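Side-chain contacts in BsaWI endonuclease (Geobacillus stearothermophilus, PDB 4ZSF), which binds DNA and, as a restriction endonuclease of the PD-(D/E)XK superfamily, probably cleaves it with the help of bound metal ions: residues A[29-32]-A[33-36]; A[35-38]-A[39-43]; A[178-181]-A[182-185]; A[202-205]-A[206-209]. All coordinates share one frame; numbering follows the deposited sequence.

Contact 1. Residues A[29-32]-A[33-36]; sequences QKKA and IRDT. With nucleotides of chain B.
Helix 25-43 carries an intrahelical salt bridge one turn apart, i to i+4, between Lys31 and Asp35. Lys31 NZ donates to Asp35 OD2 at 2.6 Å, using the syn lone pair of that oxygen. The chain of Lys31 leaves with CG anti to its backbone nitrogen (chi1 -176°) and runs extended until a final bend at chi4 (53°) turns the ammonium onto the carboxylate. The other oxygen, Asp35 OD1, accepts from a water at 2.7 Å, and the same water accepts a hydrogen bond from Arg34 NE at 2.9 Å, in the plane of the guanidinium at its edge. Lys31 CA lies 3.5 Å above one face of that Arg34 group, so the helix backbone lies against one face while the water, and Glu93 of the second subunit at NH1, hold the polar edge.

Ala32 O is gripped twice by Thr36: OG1 donates at 2.6 Å and the backbone N at 3.0 Å. A threonine suits this spot because its hydroxyl can fold back to the helix while buried.

At the DNA-facing end, Gln29 NE2 bonds nearly straight (166°) to OP1 of nucleotide DC11 of chain B at 2.8 Å, and Lys30 NZ reaches OP1 of DG12 of chain B at 2.9 Å. The amide and the cation thus hold two successive phosphates. Lys30 is salt-bridged to the same Glu93, which probably tempers the positive charge. Ile33 and Thr36 pack on helix 49-65, while Lys31, Ala32 and Asp35 lean on helix 3-22.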
loop_
_atom_site.group_PDB
_atom_site.type_symbol
_atom_site.label_atom_id
_atom_site.label_comp_id
_atom_site.label_asym_id
_atom_site.label_seq_id
_atom_site.Cartn_x
_atom_site.Cartn_y
_atom_site.Cartn_z
ATOM N N GLN A 29 -10.806 1.689 -21.727
ATOM C CA GLN A 29 -10.914 2.791 -20.741
ATOM C C GLN A 29 -9.588 3.525 -20.643
ATOM O O GLN A 29 -9.589 4.736 -20.415
ATOM C CB GLN A 29 -11.386 2.247 -19.372
ATOM C CG GLN A 29 -10.331 1.420 -18.658
ATOM C CD GLN A 29 -10.952 0.574 -17.538
ATOM O OE1 GLN A 29 -12.171 0.540 -17.365
ATOM N NE2 GLN A 29 -10.108 -0.134 -16.807
ATOM N N LYS A 30 -8.445 2.848 -20.852
ATOM C CA LYS A 30 -7.164 3.554 -20.807
ATOM C C LYS A 30 -7.019 4.497 -22.007
ATOM O O LYS A 30 -6.507 5.631 -21.883
ATOM C CB LYS A 30 -5.995 2.570 -20.793
ATOM C CG LYS A 30 -5.709 2.190 -19.339
ATOM C CD LYS A 30 -4.303 1.534 -19.183
ATOM C CE LYS A 30 -4.110 0.298 -20.056
ATOM N NZ LYS A 30 -2.696 -0.323 -19.806
ATOM N N LYS A 31 -7.466 4.013 -23.169
ATOM C CA LYS A 31 -7.486 4.917 -24.322
ATOM C C LYS A 31 -8.379 6.130 -24.097
ATOM O O LYS A 31 -7.995 7.255 -24.416
ATOM C CB LYS A 31 -7.942 4.160 -25.565
ATOM C CG LYS A 31 -7.872 5.086 -26.817
ATOM C CD LYS A 31 -8.060 4.255 -28.110
ATOM C CE LYS A 31 -8.038 5.197 -29.411
ATOM N NZ LYS A 31 -6.802 6.070 -29.436
ATOM N N ALA A 32 -9.568 5.912 -23.528
ATOM C CA ALA A 32 -10.482 7.033 -23.227
ATOM C C ALA A 32 -9.848 8.003 -22.215
ATOM O O ALA A 32 -9.998 9.225 -22.342
ATOM C CB ALA A 32 -11.837 6.464 -22.657
ATOM N N ILE A 33 -9.146 7.472 -21.207
ATOM C CA ILE A 33 -8.517 8.369 -20.239
ATOM C C ILE A 33 -7.419 9.223 -20.896
ATOM O O ILE A 33 -7.397 10.467 -20.784
ATOM C CB ILE A 33 -7.949 7.587 -19.065
ATOM C CG1 ILE A 33 -9.106 7.033 -18.238
ATOM C CG2 ILE A 33 -7.091 8.504 -18.116
ATOM C CD1 ILE A 33 -8.591 5.858 -17.254
ATOM N N ARG A 34 -6.533 8.542 -21.602
ATOM C CA ARG A 34 -5.376 9.188 -22.242
ATOM C C ARG A 34 -5.842 10.203 -23.271
ATOM O O ARG A 34 -5.379 11.361 -23.322
ATOM C CB ARG A 34 -4.552 8.031 -22.873
ATOM C CG ARG A 34 -3.299 8.237 -23.594
ATOM C CD ARG A 34 -2.717 6.774 -23.725
ATOM N NE ARG A 34 -3.361 6.005 -24.792
ATOM C CZ ARG A 34 -3.808 4.732 -24.744
ATOM N NH1 ARG A 34 -3.762 3.966 -23.654
ATOM N NH2 ARG A 34 -4.351 4.228 -25.849
ATOM N N ASP A 35 -6.762 9.769 -24.125
ATOM C CA ASP A 35 -7.138 10.652 -25.253
ATOM C C ASP A 35 -8.057 11.776 -24.821
ATOM O O ASP A 35 -8.052 12.871 -25.419
ATOM C CB ASP A 35 -7.797 9.813 -26.363
ATOM C CG ASP A 35 -6.776 8.966 -27.160
ATOM O OD1 ASP A 35 -5.536 8.934 -26.853
ATOM O OD2 ASP A 35 -7.268 8.267 -28.070
ATOM N N THR A 36 -8.823 11.561 -23.753
ATOM C CA THR A 36 -9.661 12.659 -23.260
ATOM C C THR A 36 -8.737 13.691 -22.603
ATOM O O THR A 36 -8.959 14.884 -22.792
ATOM C CB THR A 36 -10.726 12.177 -22.273
ATOM O OG1 THR A 36 -11.570 11.240 -22.974
ATOM C CG2 THR A 36 -11.606 13.377 -21.762
ATOM P P DG B 12 -4.362 -2.208 -17.029
ATOM O OP1 DG B 12 -3.428 -1.045 -17.104
ATOM O OP2 DG B 12 -5.490 -2.366 -17.946
ATOM O "O5'" DG B 12 -3.484 -3.528 -17.193
ATOM C "C5'" DG B 12 -2.140 -3.514 -16.756
ATOM C "C4'" DG B 12 -1.602 -4.942 -16.697
ATOM O "O4'" DG B 12 -2.347 -5.688 -15.727
ATOM C "C3'" DG B 12 -1.690 -5.715 -17.978
ATOM O "O3'" DG B 12 -0.381 -5.814 -18.432
ATOM C "C2'" DG B 12 -2.255 -7.097 -17.563
ATOM C "C1'" DG B 12 -2.201 -7.040 -16.042
ATOM N N9 DG B 12 -3.269 -7.781 -15.338
ATOM C C8 DG B 12 -4.625 -7.807 -15.628
ATOM N N7 DG B 12 -5.324 -8.535 -14.791
ATOM C C5 DG B 12 -4.365 -9.001 -13.882
ATOM C C6 DG B 12 -4.501 -9.876 -12.802
ATOM O O6 DG B 12 -5.511 -10.381 -12.396
ATOM N N1 DG B 12 -3.280 -10.123 -12.164
ATOM C C2 DG B 12 -2.082 -9.598 -12.558
ATOM N N2 DG B 12 -0.998 -9.951 -11.840
ATOM N N3 DG B 12 -1.935 -8.790 -13.590
ATOM C C4 DG B 12 -3.110 -8.544 -14.209
ATOM P P DC B 11 -10.393 -2.848 -13.902
ATOM O OP1 DC B 11 -10.825 -1.537 -14.485
ATOM O OP2 DC B 11 -11.029 -4.137 -14.277
ATOM O "O5'" DC B 11 -8.845 -3.015 -14.142
ATOM C "C5'" DC B 11 -7.951 -1.932 -13.752
ATOM C "C4'" DC B 11 -6.492 -2.372 -13.820
ATOM O "O4'" DC B 11 -6.255 -3.413 -12.841
ATOM C "C3'" DC B 11 -6.028 -2.949 -15.157
ATOM O "O3'" DC B 11 -4.838 -2.224 -15.538
ATOM C "C2'" DC B 11 -5.712 -4.441 -14.875
ATOM C "C1'" DC B 11 -5.335 -4.355 -13.392
ATOM N N1 DC B 11 -5.563 -5.573 -12.559
ATOM C C2 DC B 11 -4.535 -6.013 -11.720
ATOM O O2 DC B 11 -3.415 -5.460 -11.802
ATOM N N3 DC B 11 -4.769 -7.080 -10.895
ATOM C C4 DC B 11 -5.966 -7.628 -10.827
ATOM N N4 DC B 11 -6.141 -8.652 -9.943
ATOM C C5 DC B 11 -7.043 -7.184 -11.676
ATOM C C6 DC B 11 -6.793 -6.132 -12.485
HETATM O O HOH W 1 -4.066 6.778 -27.456
#

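Contact 2. Residues A[35-38]-A[39-43]; sequences DTMI and SAMRE
Ala40 N bonds to Thr36 O at 2.9 Å, and Ala40 CB sits against the same oxygen, a position where a small methyl lets helix 49-65 come close through Ile52. One residue on, Met41 N donates to Met37 O, and their side chains meet too: Met41 CE touches Met37 CG at 3.7 Å, and Met41 SD lies 4.0 Å from Met37 CE. The two flexible thioether chains cross at an angle, brought together because Met37 bends at chi2 (61°) and Met41 at chi3 (-63°). Replacing Met41 with an alanine would probably open a gap beside Met37 and strip part of the apolar cover from Ile52 and from Met94 of the second subunit.

On the next flank, Ile38 and Arg42 run alongside each other. The CG2 methyl of Ile38 lies 3.4 Å above the plane of the Arg42 guanidinium, over its centre, so the methyl packs on a face and does not block the N-H groups, which lie in the guanidinium plane. The hydroxyl of Ser39 is hydrogen-bonded to Tyr6 of helix 3-22. Such i to i+4 pairing is ordinary alpha-helical geometry, here in a helix packed by helices 3-22 and 49-65 and by the second subunit.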
loop_
_atom_site.group_PDB
_atom_site.type_symbol
_atom_site.label_atom_id
_atom_site.label_comp_id
_atom_site.label_asym_id
_atom_site.label_seq_id
_atom_site.Cartn_x
_atom_site.Cartn_y
_atom_site.Cartn_z
ATOM N N ASP A 35 -6.762 9.769 -24.125
ATOM C CA ASP A 35 -7.138 10.652 -25.253
ATOM C C ASP A 35 -8.057 11.776 -24.821
ATOM O O ASP A 35 -8.052 12.871 -25.419
ATOM C CB ASP A 35 -7.797 9.813 -26.363
ATOM C CG ASP A 35 -6.776 8.966 -27.160
ATOM O OD1 ASP A 35 -5.536 8.934 -26.853
ATOM O OD2 ASP A 35 -7.268 8.267 -28.070
ATOM N N THR A 36 -8.823 11.561 -23.753
ATOM C CA THR A 36 -9.661 12.659 -23.260
ATOM C C THR A 36 -8.737 13.691 -22.603
ATOM O O THR A 36 -8.959 14.884 -22.792
ATOM C CB THR A 36 -10.726 12.177 -22.273
ATOM O OG1 THR A 36 -11.570 11.240 -22.974
ATOM C CG2 THR A 36 -11.606 13.377 -21.762
ATOM N N MET A 37 -7.751 13.237 -21.813
ATOM C CA MET A 37 -6.790 14.174 -21.166
ATOM C C MET A 37 -6.106 15.027 -22.274
ATOM O O MET A 37 -6.035 16.267 -22.215
ATOM C CB MET A 37 -5.759 13.397 -20.337
ATOM C CG MET A 37 -4.731 14.299 -19.622
ATOM S SD MET A 37 -5.504 15.462 -18.441
ATOM C CE MET A 37 -4.039 15.722 -17.429
ATOM N N ILE A 38 -5.616 14.359 -23.303
ATOM C CA ILE A 38 -4.883 15.081 -24.366
ATOM C C ILE A 38 -5.817 16.067 -25.077
ATOM O O ILE A 38 -5.457 17.234 -25.244
ATOM C CB ILE A 38 -4.258 14.091 -25.378
ATOM C CG1 ILE A 38 -3.105 13.335 -24.721
ATOM C CG2 ILE A 38 -3.757 14.867 -26.702
ATOM C CD1 ILE A 38 -2.609 12.159 -25.594
ATOM N N SER A 39 -7.006 15.599 -25.453
ATOM C CA SER A 39 -7.981 16.389 -26.218
ATOM C C SER A 39 -8.437 17.610 -25.453
ATOM O O SER A 39 -8.531 18.730 -26.004
ATOM C CB SER A 39 -9.193 15.521 -26.575
ATOM O OG SER A 39 -9.938 16.145 -27.607
ATOM N N ALA A 40 -8.701 17.409 -24.170
ATOM C CA ALA A 40 -9.181 18.493 -23.305
ATOM C C ALA A 40 -8.093 19.486 -23.038
ATOM O O ALA A 40 -8.386 20.695 -22.925
ATOM C CB ALA A 40 -9.702 17.928 -21.955
ATOM N N MET A 41 -6.843 19.004 -22.856
ATOM C CA MET A 41 -5.769 19.987 -22.674
ATOM C C MET A 41 -5.617 20.828 -23.938
ATOM O O MET A 41 -5.261 21.996 -23.862
ATOM C CB MET A 41 -4.463 19.302 -22.338
ATOM C CG MET A 41 -4.430 18.838 -20.869
ATOM S SD MET A 41 -2.826 18.151 -20.367
ATOM C CE MET A 41 -2.723 16.761 -21.439
ATOM N N ARG A 42 -5.852 20.250 -25.105
ATOM C CA ARG A 42 -5.913 21.095 -26.306
ATOM C C ARG A 42 -7.126 22.000 -26.405
ATOM O O ARG A 42 -7.003 23.150 -26.815
ATOM C CB ARG A 42 -5.826 20.219 -27.561
ATOM C CG ARG A 42 -4.462 19.479 -27.619
ATOM C CD ARG A 42 -4.425 18.448 -28.760
ATOM N NE ARG A 42 -3.092 17.859 -28.950
ATOM C CZ ARG A 42 -2.845 16.679 -29.527
ATOM N NH1 ARG A 42 -3.840 15.937 -30.008
ATOM N NH2 ARG A 42 -1.596 16.273 -29.658
ATOM N N GLU A 43 -8.317 21.498 -26.148
ATOM C CA GLU A 43 -9.502 22.337 -26.270
ATOM C C GLU A 43 -9.571 23.400 -25.195
ATOM O O GLU A 43 -10.260 24.447 -25.374
ATOM C CB GLU A 43 -10.767 21.478 -26.201
ATOM C CG GLU A 43 -10.887 20.488 -27.346
ATOM C CD GLU A 43 -11.095 21.156 -28.689
ATOM O OE1 GLU A 43 -11.663 22.265 -28.725
ATOM O OE2 GLU A 43 -10.659 20.564 -29.697
#

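Contact 3. Residues A[178-181]-A[182-185]; sequences PSMK and AMEA
Ala182 begins the last turn of helix 172-184, the crossover helix of a beta-alpha-beta unit whose parallel strands are 155-165 and 188-193. Its N bonds to Pro178 O at 3.0 Å. Pro178 has no N-H to give to the turn before it, and the helix is kinked there. The Ala182 methyl touches Ser189 of the following strand and Trp134 of helix 129-140, a buried place that a small side chain suits.

Met183 follows. Its N donates to Ser179 O, and its CE swings back to rest 3.8 Å from Met180 CG; the slender, unbranched chains cross obliquely, with a bend at chi3 (-70°) carrying the Met183 methyl across. Ser179 itself turns its hydroxyl to Gly219 O and to Ser189, so its buried hydroxyl is satisfied by a loop carbonyl and by strand 188-193.

Glu184 donates its N to Met180 O at 2.9 Å and sends its extended chain outward to the solvent-exposed flank, where it runs beside Lys181. Ala185 closes the sequence as the chain leaves the helix: its N still reaches Lys181 O, at the less straight angle of 132°. Charged residues three apart suit this outer flank, but their salt bridge is loose: Lys181 folds at chi2 (-51°), and its NZ stands 3.3 Å from Glu184 OE1, a weak bond.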
loop_
_atom_site.group_PDB
_atom_site.type_symbol
_atom_site.label_atom_id
_atom_site.label_comp_id
_atom_site.label_asym_id
_atom_site.label_seq_id
_atom_site.Cartn_x
_atom_site.Cartn_y
_atom_site.Cartn_z
ATOM N N PRO A 178 7.985 -12.640 8.010
ATOM C CA PRO A 178 8.375 -12.146 9.335
ATOM C C PRO A 178 7.978 -13.097 10.444
ATOM O O PRO A 178 8.651 -13.125 11.479
ATOM C CB PRO A 178 7.610 -10.831 9.472
ATOM C CG PRO A 178 6.481 -10.905 8.466
ATOM C CD PRO A 178 7.085 -11.685 7.316
ATOM N N SER A 179 6.922 -13.878 10.251
ATOM C CA SER A 179 6.553 -14.862 11.305
ATOM C C SER A 179 7.692 -15.911 11.386
ATOM O O SER A 179 8.118 -16.288 12.473
ATOM C CB SER A 179 5.223 -15.541 10.983
ATOM O OG SER A 179 5.100 -16.702 11.798
ATOM N N MET A 180 8.221 -16.310 10.243
ATOM C CA MET A 180 9.307 -17.341 10.255
ATOM C C MET A 180 10.588 -16.781 10.882
ATOM O O MET A 180 11.335 -17.505 11.576
ATOM C CB MET A 180 9.560 -17.869 8.833
ATOM C CG MET A 180 8.309 -18.740 8.431
ATOM S SD MET A 180 8.381 -19.406 6.797
ATOM C CE MET A 180 9.431 -20.858 7.062
ATOM N N LYS A 181 10.830 -15.484 10.662
ATOM C CA LYS A 181 11.935 -14.856 11.357
ATOM C C LYS A 181 11.753 -14.824 12.890
ATOM O O LYS A 181 12.752 -14.986 13.625
ATOM C CB LYS A 181 12.156 -13.426 10.806
ATOM C CG LYS A 181 12.711 -13.422 9.350
ATOM C CD LYS A 181 13.915 -14.313 9.284
ATOM C CE LYS A 181 14.776 -14.093 8.043
ATOM N NZ LYS A 181 16.159 -14.674 8.299
ATOM N N ALA A 182 10.507 -14.627 13.375
ATOM C CA ALA A 182 10.224 -14.650 14.810
ATOM C C ALA A 182 10.490 -16.056 15.353
ATOM O O ALA A 182 11.059 -16.207 16.443
ATOM C CB ALA A 182 8.767 -14.213 15.079
ATOM N N MET A 183 10.112 -17.089 14.584
ATOM C CA MET A 183 10.386 -18.481 15.030
ATOM C C MET A 183 11.891 -18.716 15.046
ATOM O O MET A 183 12.395 -19.394 15.949
ATOM C CB MET A 183 9.670 -19.508 14.110
ATOM C CG MET A 183 8.136 -19.320 14.185
ATOM S SD MET A 183 7.219 -20.712 13.490
ATOM C CE MET A 183 7.600 -20.510 11.758
ATOM N N GLU A 184 12.607 -18.184 14.051
ATOM C CA GLU A 184 14.060 -18.286 14.059
ATOM C C GLU A 184 14.720 -17.593 15.261
ATOM O O GLU A 184 15.838 -17.988 15.672
ATOM C CB GLU A 184 14.648 -17.668 12.806
ATOM C CG GLU A 184 14.675 -18.575 11.676
ATOM C CD GLU A 184 15.280 -17.847 10.460
ATOM O OE1 GLU A 184 16.192 -16.983 10.652
ATOM O OE2 GLU A 184 14.798 -18.125 9.339
ATOM N N ALA A 185 14.046 -16.573 15.770
ATOM C CA ALA A 185 14.492 -15.806 16.946
ATOM C C ALA A 185 14.022 -16.396 18.251
ATOM O O ALA A 185 14.257 -15.802 19.297
ATOM C CB ALA A 185 13.991 -14.367 16.860
#

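Contact 4. Residues A[202-205]-A[206-209]; sequences PKFI and AMVN. With nucleotides of chain C.
Met207 SD lies 4.0 Å from Phe204 CD2 and 4.1 Å from Lys203 CE, drawing three side chains of helix 202-209 together. The sulfur approaches the Phe204 ring obliquely, 5.0 Å from its centroid and 59° off the ring normal, a Met-aromatic contact in which the two chains run alongside each other. Over one face of the same ring, centrally, lies Lys203 CD at 4.1 Å above the plane, so the lysine's aliphatic part is bedded on the aromatic group. Its CG leaves anti to the backbone N (chi1 174°), and a bend at chi4 turns the ammonium to nucleotide DC3 of chain C. There Lys203 NZ gives a weak hydrogen bond to OP1 at 3.1 Å; its stronger partner is the hydroxyl of Tyr215. With a leucine in its place, the phosphate and Tyr215 would probably be left without their cationic partner.

Further out, Phe204 and Met207 press on Val172 of helix 172-184. At the helix end Asn209 N bonds to Ile205 O at 2.9 Å and 165°, and the same oxygen accepts weakly from Val208 N. The Asn209 amide, touched by Ile205 CG2, is held at both ends by Arg234 N and Ile232 O, a use suited to a side chain that both donates and accepts. The helix belongs to the beta-alpha-beta unit of strands 188-193 and 222-226. A cationic tip on an apolar stem suggests a largely electrostatic phosphate contact, with Phe204 and Tyr215 probably helping to place the ammonium.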
loop_
_atom_site.group_PDB
_atom_site.type_symbol
_atom_site.label_atom_id
_atom_site.label_comp_id
_atom_site.label_asym_id
_atom_site.label_seq_id
_atom_site.Cartn_x
_atom_site.Cartn_y
_atom_site.Cartn_z
ATOM N N PRO A 202 -6.127 -24.982 -0.865
ATOM C CA PRO A 202 -5.021 -25.810 -0.351
ATOM C C PRO A 202 -3.717 -25.019 -0.183
ATOM O O PRO A 202 -2.914 -25.299 0.716
ATOM C CB PRO A 202 -4.860 -26.882 -1.423
ATOM C CG PRO A 202 -6.222 -27.017 -1.996
ATOM C CD PRO A 202 -6.815 -25.633 -1.992
ATOM N N LYS A 203 -3.510 -24.029 -1.050
ATOM C CA LYS A 203 -2.320 -23.197 -0.950
ATOM C C LYS A 203 -2.189 -22.578 0.434
ATOM O O LYS A 203 -1.114 -22.600 1.032
ATOM C CB LYS A 203 -2.326 -22.089 -2.009
ATOM C CG LYS A 203 -1.175 -21.103 -1.847
ATOM C CD LYS A 203 -1.518 -19.732 -2.390
ATOM C CE LYS A 203 -0.313 -18.797 -2.382
ATOM N NZ LYS A 203 0.733 -19.241 -3.339
ATOM N N PHE A 204 -3.273 -22.037 0.958
ATOM C CA PHE A 204 -3.170 -21.334 2.203
ATOM C C PHE A 204 -3.021 -22.277 3.422
ATOM O O PHE A 204 -2.253 -21.995 4.359
ATOM C CB PHE A 204 -4.353 -20.392 2.315
ATOM C CG PHE A 204 -4.298 -19.245 1.304
ATOM C CD1 PHE A 204 -5.165 -19.206 0.208
ATOM C CD2 PHE A 204 -3.353 -18.224 1.440
ATOM C CE1 PHE A 204 -5.118 -18.163 -0.702
ATOM C CE2 PHE A 204 -3.293 -17.179 0.521
ATOM C CZ PHE A 204 -4.181 -17.151 -0.554
ATOM N N ILE A 205 -3.667 -23.436 3.377
ATOM C CA ILE A 205 -3.366 -24.463 4.379
ATOM C C ILE A 205 -1.867 -24.807 4.378
ATOM O O ILE A 205 -1.256 -24.942 5.442
ATOM C CB ILE A 205 -4.209 -25.737 4.128
ATOM C CG1 ILE A 205 -5.666 -25.473 4.520
ATOM C CG2 ILE A 205 -3.709 -26.909 4.947
ATOM C CD1 ILE A 205 -6.641 -26.489 3.874
ATOM N N ALA A 206 -1.278 -24.903 3.182
ATOM C CA ALA A 206 0.133 -25.247 3.027
ATOM C C ALA A 206 1.039 -24.129 3.555
ATOM O O ALA A 206 2.074 -24.400 4.176
ATOM C CB ALA A 206 0.451 -25.557 1.546
ATOM N N MET A 207 0.639 -22.881 3.316
ATOM C CA MET A 207 1.386 -21.729 3.834
ATOM C C MET A 207 1.484 -21.754 5.343
ATOM O O MET A 207 2.494 -21.273 5.890
ATOM C CB MET A 207 0.750 -20.395 3.438
ATOM C CG MET A 207 0.894 -20.079 1.990
ATOM S SD MET A 207 0.616 -18.335 1.608
ATOM C CE MET A 207 2.251 -17.677 1.931
ATOM N N VAL A 208 0.450 -22.267 6.020
ATOM C CA VAL A 208 0.471 -22.287 7.489
ATOM C C VAL A 208 1.227 -23.535 7.928
ATOM O O VAL A 208 2.142 -23.458 8.750
ATOM C CB VAL A 208 -0.962 -22.280 8.112
ATOM C CG1 VAL A 208 -0.950 -22.500 9.642
ATOM C CG2 VAL A 208 -1.703 -20.979 7.685
ATOM N N ASN A 209 0.826 -24.687 7.396
ATOM C CA ASN A 209 1.290 -25.967 7.948
ATOM C C ASN A 209 2.560 -26.482 7.326
ATOM O O ASN A 209 3.211 -27.376 7.902
ATOM C CB ASN A 209 0.207 -27.061 7.791
ATOM C CG ASN A 209 -0.970 -26.844 8.721
ATOM O OD1 ASN A 209 -0.819 -26.283 9.837
ATOM N ND2 ASN A 209 -2.155 -27.295 8.282
ATOM P P DC C 3 -0.849 -18.394 -6.415
ATOM O OP1 DC C 3 0.329 -19.292 -6.430
ATOM O OP2 DC C 3 -1.887 -18.390 -5.343
ATOM O "O5'" DC C 3 -0.344 -16.881 -6.507
ATOM C "C5'" DC C 3 0.619 -16.504 -7.442
ATOM C "C4'" DC C 3 0.683 -15.003 -7.469
ATOM O "O4'" DC C 3 -0.361 -14.471 -8.368
ATOM C "C3'" DC C 3 0.419 -14.337 -6.097
ATOM O "O3'" DC C 3 1.256 -13.252 -5.955
ATOM C "C2'" DC C 3 -1.014 -13.839 -6.234
ATOM C "C1'" DC C 3 -0.944 -13.373 -7.683
ATOM N N1 DC C 3 -2.222 -13.034 -8.277
ATOM C C2 DC C 3 -2.224 -12.280 -9.461
ATOM O O2 DC C 3 -1.138 -11.992 -9.983
ATOM N N3 DC C 3 -3.400 -11.925 -10.003
ATOM C C4 DC C 3 -4.553 -12.286 -9.419
ATOM N N4 DC C 3 -5.699 -11.954 -10.026
ATOM C C5 DC C 3 -4.572 -13.044 -8.194
ATOM C C6 DC C 3 -3.390 -13.376 -7.663
#

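Contacts 1 and 2 are successive turns of helix 25-43, with centres 10 Å apart, sharing Asp35 and Thr36 and both touching the second subunit. Contacts 3 and 4 belong to the nuclease family region, on two neighbouring crossover helices with centres about 17 Å apart and nearest atoms about 6 Å apart. The two groups are well separated: contact 1 lies about 46 Å from contact 3 and about 41 Å from contact 4, centre to centre. The DNA links contacts 1 and 4: contact 1 binds two phosphates of chain B and contact 4 weakly touches one of chain C. Bound calcium comes nearest contact 4, where the Asn209 side chain is about 6 Å from an ion; the side chain of Met183 is about 10 Å from a bound calcium ion.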